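Local coordinates for protein cyclopropane mycolic acid synthase MmaA2 (Mycobacterium tuberculosis, PDB 1TPY) that converts a double bond of mycolic acid chains into a cis-cyclopropane ring, using a methylene group taken from S-adenosyl-L-methionine, at residues L5-Y16 and H141-D149. Sequence-based numbering, arbitrary orientation.
Sequences LTPHFEDVQAHY and HFGHDRHAD. With SAH (S-adenosyl-L-homocysteine), chain C; 16A (cetyl-trimethyl-ammonium), chain D.
R146 slides its guanidinium between H8 and the backbone of L5. The imidazole of H8 lies nearly flat on one face, planes 16° apart and centres 4.0 Å apart, with H8 CE1 over the middle of the group; L5 CA sits over the opposite face, toward the rim. The arm reaches this slot because its chain is fully extended from CG to NE (chi2 -177°, chi3 178°). At the guanidinium edge, T6 O takes a bond from R146 NH2 (3.1 Å) and a weak second one from NH1. T6 O lies close to the guanidinium plane, although NH2 stands above the carbonyl plane rather than on a lone pair. A salt bridge from NH1 to E124, an S-adenosylmethionine-binding residue, further fixes the rotation of the group. Beside this clamp, L5 CD2 rests 3.4 Å from D149 OD2.

At the other end the contact becomes part of the wall of the S-adenosyl-L-homocysteine pocket and of the cetyl-trimethyl-ammonium site, the latter consistent with the path of the acyl substrate. Y16 and H141 approach from opposite directions, and Y16 OH meets H141 NE2 at 2.7 Å in a hydrogen bond whose proton could sit on either partner. The two rings meet obliquely, with the hydroxyl at the imidazole edge. One face of the Y16 ring lies over the S-adenosyl-L-homocysteine ribose, while Y16 CE2 comes 3.3 Å from the sulfur SD. Y16 OH also borders the cetyl-trimethyl-ammonium headgroup, 3.1 Å from its C16. V12 CG1 touches the ribose hydroxyl O2', and F142 CE2 reaches the adenine C5 at 3.6 Å.

The N-terminal loop and helix 9-16 thus pack against the bound S-adenosyl-L-homocysteine in this Rossmann-like methyltransferase fold, joined to helix 139-142, which follows strand 132-136, and to the start of helix 147-157, which leads into strand 163-171.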
loop_
_atom_site.group_PDB
_atom_site.type_symbol
_atom_site.label_atom_id
_atom_site.label_comp_id
_atom_site.label_asym_id
_atom_site.label_seq_id
_atom_site.Cartn_x
_atom_site.Cartn_y
_atom_site.Cartn_z
ATOM N N LEU A 5 13.104 7.003 16.150
ATOM C CA LEU A 5 12.268 6.490 15.079
ATOM C C LEU A 5 10.857 7.037 15.204
ATOM O O LEU A 5 9.907 6.320 15.504
ATOM C CB LEU A 5 12.275 4.949 15.029
ATOM C CG LEU A 5 12.111 4.021 16.238
ATOM C CD1 LEU A 5 10.707 4.100 16.831
ATOM C CD2 LEU A 5 12.399 2.597 15.764
ATOM N N THR A 6 10.738 8.345 15.016
ATOM C CA THR A 6 9.439 8.975 15.052
ATOM C C THR A 6 9.012 9.027 13.587
ATOM O O THR A 6 9.796 9.403 12.710
ATOM C CB THR A 6 9.498 10.386 15.693
ATOM O OG1 THR A 6 10.612 11.116 15.177
ATOM C CG2 THR A 6 9.640 10.271 17.211
ATOM N N PRO A 7 7.774 8.595 13.299
ATOM C CA PRO A 7 7.187 8.558 11.956
ATOM C C PRO A 7 7.442 9.781 11.076
ATOM O O PRO A 7 7.539 10.912 11.562
ATOM C CB PRO A 7 5.706 8.352 12.247
ATOM C CG PRO A 7 5.741 7.465 13.448
ATOM C CD PRO A 7 6.803 8.122 14.303
ATOM N N HIS A 8 7.558 9.544 9.773
ATOM C CA HIS A 8 7.770 10.627 8.816
ATOM C C HIS A 8 6.401 11.172 8.406
ATOM O O HIS A 8 5.975 11.018 7.254
ATOM C CB HIS A 8 8.515 10.106 7.585
ATOM C CG HIS A 8 9.908 9.638 7.876
ATOM N ND1 HIS A 8 10.361 8.382 7.535
ATOM C CD2 HIS A 8 10.957 10.271 8.454
ATOM C CE1 HIS A 8 11.629 8.262 7.885
ATOM N NE2 HIS A 8 12.014 9.396 8.444
ATOM N N PHE A 9 5.710 11.802 9.355
ATOM C CA PHE A 9 4.379 12.352 9.097
ATOM C C PHE A 9 4.308 13.323 7.923
ATOM O O PHE A 9 3.470 13.171 7.041
ATOM C CB PHE A 9 3.825 13.050 10.346
ATOM C CG PHE A 9 3.492 12.109 11.475
ATOM C CD1 PHE A 9 4.411 11.861 12.489
ATOM C CD2 PHE A 9 2.263 11.457 11.511
ATOM C CE1 PHE A 9 4.113 10.980 13.519
ATOM C CE2 PHE A 9 1.957 10.573 12.538
ATOM C CZ PHE A 9 2.885 10.334 13.546
ATOM N N GLU A 10 5.182 14.321 7.915
ATOM C CA GLU A 10 5.176 15.323 6.854
ATOM C C GLU A 10 5.257 14.749 5.436
ATOM O O GLU A 10 4.405 15.048 4.600
ATOM C CB GLU A 10 6.314 16.332 7.076
ATOM C CG GLU A 10 6.242 17.551 6.154
ATOM C CD GLU A 10 7.270 18.622 6.501
ATOM O OE1 GLU A 10 7.277 19.093 7.664
ATOM O OE2 GLU A 10 8.067 18.996 5.610
ATOM N N ASP A 11 6.270 13.929 5.162
ATOM C CA ASP A 11 6.428 13.337 3.833
ATOM C C ASP A 11 5.222 12.542 3.366
ATOM O O ASP A 11 4.768 12.704 2.236
ATOM C CB ASP A 11 7.650 12.419 3.780
ATOM C CG ASP A 11 8.951 13.178 3.812
ATOM O OD1 ASP A 11 9.010 14.276 3.218
ATOM O OD2 ASP A 11 9.919 12.670 4.418
ATOM N N VAL A 12 4.716 11.673 4.236
ATOM C CA VAL A 12 3.569 10.830 3.908
ATOM C C VAL A 12 2.290 11.654 3.799
ATOM O O VAL A 12 1.481 11.430 2.901
ATOM C CB VAL A 12 3.385 9.712 4.965
ATOM C CG1 VAL A 12 2.164 8.858 4.633
ATOM C CG2 VAL A 12 4.635 8.841 5.017
ATOM N N GLN A 13 2.115 12.612 4.705
ATOM C CA GLN A 13 0.928 13.468 4.696
ATOM C C GLN A 13 0.875 14.397 3.477
ATOM O O GLN A 13 -0.205 14.718 2.984
ATOM C CB GLN A 13 0.862 14.291 5.989
ATOM C CG GLN A 13 0.472 13.467 7.210
ATOM C CD GLN A 13 0.484 14.263 8.507
ATOM O OE1 GLN A 13 0.069 13.764 9.553
ATOM N NE2 GLN A 13 0.967 15.502 8.444
ATOM N N ALA A 14 2.040 14.821 2.997
ATOM C CA ALA A 14 2.124 15.702 1.833
ATOM C C ALA A 14 1.394 15.083 0.646
ATOM O O ALA A 14 0.987 15.781 -0.278
ATOM C CB ALA A 14 3.589 15.963 1.473
ATOM N N HIS A 15 1.233 13.766 0.671
ATOM C CA HIS A 15 0.527 13.088 -0.406
ATOM C C HIS A 15 -0.917 12.729 -0.032
ATOM O O HIS A 15 -1.863 13.209 -0.657
ATOM C CB HIS A 15 1.265 11.807 -0.816
ATOM C CG HIS A 15 0.694 11.148 -2.034
ATOM N ND1 HIS A 15 1.161 11.400 -3.307
ATOM C CD2 HIS A 15 -0.338 10.283 -2.178
ATOM C CE1 HIS A 15 0.441 10.721 -4.182
ATOM N NE2 HIS A 15 -0.477 10.037 -3.523
ATOM N N TYR A 16 -1.086 11.897 0.995
ATOM C CA TYR A 16 -2.420 11.440 1.380
ATOM C C TYR A 16 -3.373 12.433 2.019
ATOM O O TYR A 16 -4.571 12.163 2.111
ATOM C CB TYR A 16 -2.311 10.196 2.267
ATOM C CG TYR A 16 -1.447 9.133 1.643
ATOM C CD1 TYR A 16 -0.089 9.051 1.942
ATOM C CD2 TYR A 16 -1.962 8.276 0.674
ATOM C CE1 TYR A 16 0.737 8.147 1.286
ATOM C CE2 TYR A 16 -1.145 7.370 0.010
ATOM C CZ TYR A 16 0.199 7.312 0.318
ATOM O OH TYR A 16 1.007 6.433 -0.351
ATOM N N HIS A 141 7.124 3.506 1.892
ATOM C CA HIS A 141 7.309 4.755 2.637
ATOM C C HIS A 141 8.215 4.614 3.859
ATOM O O HIS A 141 8.766 5.598 4.343
ATOM C CB HIS A 141 5.959 5.286 3.127
ATOM C CG HIS A 141 5.091 5.845 2.046
ATOM N ND1 HIS A 141 5.370 7.037 1.411
ATOM C CD2 HIS A 141 3.938 5.388 1.501
ATOM C CE1 HIS A 141 4.426 7.290 0.522
ATOM N NE2 HIS A 141 3.545 6.307 0.557
ATOM N N PHE A 142 8.351 3.395 4.363
ATOM C CA PHE A 142 9.148 3.151 5.558
ATOM C C PHE A 142 10.581 3.668 5.529
ATOM O O PHE A 142 11.077 4.174 6.533
ATOM C CB PHE A 142 9.163 1.653 5.882
ATOM C CG PHE A 142 7.821 1.096 6.271
ATOM C CD1 PHE A 142 7.671 -0.262 6.512
ATOM C CD2 PHE A 142 6.702 1.917 6.359
ATOM C CE1 PHE A 142 6.426 -0.803 6.831
ATOM C CE2 PHE A 142 5.453 1.385 6.678
ATOM C CZ PHE A 142 5.316 0.019 6.913
ATOM N N GLY A 143 11.236 3.547 4.382
ATOM C CA GLY A 143 12.617 3.981 4.273
ATOM C C GLY A 143 13.510 2.776 4.504
ATOM O O GLY A 143 13.291 2.012 5.443
ATOM N N HIS A 144 14.509 2.585 3.651
ATOM C CA HIS A 144 15.406 1.440 3.792
ATOM C C HIS A 144 16.041 1.369 5.175
ATOM O O HIS A 144 16.222 0.282 5.728
ATOM C CB HIS A 144 16.514 1.488 2.731
ATOM C CG HIS A 144 16.020 1.336 1.325
ATOM N ND1 HIS A 144 14.706 1.048 1.021
ATOM C CD2 HIS A 144 16.670 1.416 0.139
ATOM C CE1 HIS A 144 14.569 0.957 -0.290
ATOM N NE2 HIS A 144 15.746 1.176 -0.848
ATOM N N ASP A 145 16.376 2.531 5.730
ATOM C CA ASP A 145 17.013 2.601 7.039
ATOM C C ASP A 145 16.143 2.088 8.183
ATOM O O ASP A 145 16.623 1.931 9.301
ATOM C CB ASP A 145 17.459 4.040 7.320
ATOM C CG ASP A 145 16.293 4.996 7.477
ATOM O OD1 ASP A 145 15.262 4.811 6.791
ATOM O OD2 ASP A 145 16.413 5.945 8.281
ATOM N N ARG A 146 14.870 1.814 7.911
ATOM C CA ARG A 146 13.977 1.315 8.951
ATOM C C ARG A 146 13.397 -0.071 8.681
ATOM O O ARG A 146 12.620 -0.581 9.486
ATOM C CB ARG A 146 12.830 2.302 9.181
ATOM C CG ARG A 146 13.285 3.624 9.767
ATOM C CD ARG A 146 12.123 4.543 10.059
ATOM N NE ARG A 146 12.586 5.787 10.665
ATOM C CZ ARG A 146 11.786 6.744 11.111
ATOM N NH1 ARG A 146 10.470 6.606 11.022
ATOM N NH2 ARG A 146 12.304 7.842 11.646
ATOM N N HIS A 147 13.766 -0.681 7.559
ATOM C CA HIS A 147 13.259 -2.011 7.226
ATOM C C HIS A 147 13.506 -3.002 8.359
ATOM O O HIS A 147 12.578 -3.680 8.815
ATOM C CB HIS A 147 13.921 -2.537 5.953
ATOM C CG HIS A 147 13.462 -1.860 4.700
ATOM N ND1 HIS A 147 12.620 -0.767 4.704
ATOM C CD2 HIS A 147 13.751 -2.107 3.400
ATOM C CE1 HIS A 147 12.412 -0.369 3.461
ATOM N NE2 HIS A 147 13.088 -1.165 2.651
ATOM N N ALA A 148 14.760 -3.088 8.804
ATOM C CA ALA A 148 15.143 -3.997 9.885
ATOM C C ALA A 148 14.269 -3.803 11.121
ATOM O O ALA A 148 13.720 -4.765 11.664
ATOM C CB ALA A 148 16.618 -3.790 10.249
ATOM N N ASP A 149 14.143 -2.559 11.569
ATOM C CA ASP A 149 13.318 -2.271 12.734
ATOM C C ASP A 149 11.856 -2.623 12.468
ATOM O O ASP A 149 11.160 -3.106 13.366
ATOM C CB ASP A 149 13.440 -0.798 13.137
ATOM C CG ASP A 149 14.700 -0.517 13.925
ATOM O OD1 ASP A 149 15.523 -1.443 14.077
ATOM O OD2 ASP A 149 14.873 0.626 14.398
HETATM N N SAH C . -3.075 0.051 2.601
HETATM C CA SAH C . -3.963 1.004 1.934
HETATM C CB SAH C . -3.298 2.395 1.774
HETATM C CG SAH C . -1.963 2.471 1.033
HETATM S SD SAH C . -1.311 4.159 0.906
HETATM C C SAH C . -4.395 0.478 0.565
HETATM O O SAH C . -3.840 -0.545 0.126
HETATM O OXT SAH C . -5.273 1.101 -0.062
HETATM C "C5'" SAH C . 0.107 4.107 2.033
HETATM C "C4'" SAH C . -0.362 4.010 3.492
HETATM O "O4'" SAH C . 0.694 3.616 4.401
HETATM C "C3'" SAH C . -0.923 5.322 4.039
HETATM O "O3'" SAH C . -2.109 5.041 4.804
HETATM C "C2'" SAH C . 0.188 5.847 4.902
HETATM O "O2'" SAH C . -0.299 6.770 5.891
HETATM C "C1'" SAH C . 0.737 4.577 5.466
HETATM N N9 SAH C . 2.139 4.685 6.047
HETATM C C8 SAH C . 3.303 5.139 5.513
HETATM N N7 SAH C . 4.348 5.093 6.276
HETATM C C5 SAH C . 3.827 4.548 7.455
HETATM C C6 SAH C . 4.394 4.215 8.715
HETATM N N6 SAH C . 5.681 4.401 8.997
HETATM N N1 SAH C . 3.566 3.681 9.675
HETATM C C2 SAH C . 2.254 3.489 9.398
HETATM N N3 SAH C . 1.609 3.765 8.253
HETATM C C4 SAH C . 2.471 4.298 7.315
HETATM C C1 16A D . 1.041 3.818 -7.934
HETATM C C2 16A D . 2.404 4.239 -7.387
HETATM C C3 16A D . 3.532 3.635 -8.239
HETATM C C4 16A D . 4.947 3.999 -7.808
HETATM C C5 16A D . 5.953 3.324 -8.755
HETATM C C6 16A D . 7.435 3.593 -8.450
HETATM C C7 16A D . 7.969 5.043 -8.573
HETATM C C8 16A D . 9.282 5.398 -7.835
HETATM C C9 16A D . 9.378 5.021 -6.337
HETATM C C10 16A D . 8.386 5.726 -5.381
HETATM C C11 16A D . 8.153 5.039 -4.013
HETATM C C12 16A D . 6.882 5.476 -3.268
HETATM C C13 16A D . 5.750 4.453 -3.410
HETATM C C14 16A D . 4.465 4.945 -2.746
HETATM C C15 16A D . 3.339 3.990 -3.175
HETATM C C16 16A D . 2.006 4.555 -2.643
HETATM N N1 16A D . 0.610 3.974 -2.856
HETATM C C17 16A D . -0.553 4.506 -2.447
HETATM C C18 16A D . 0.365 3.692 -4.322
HETATM C C19 16A D . 0.553 2.615 -2.195
#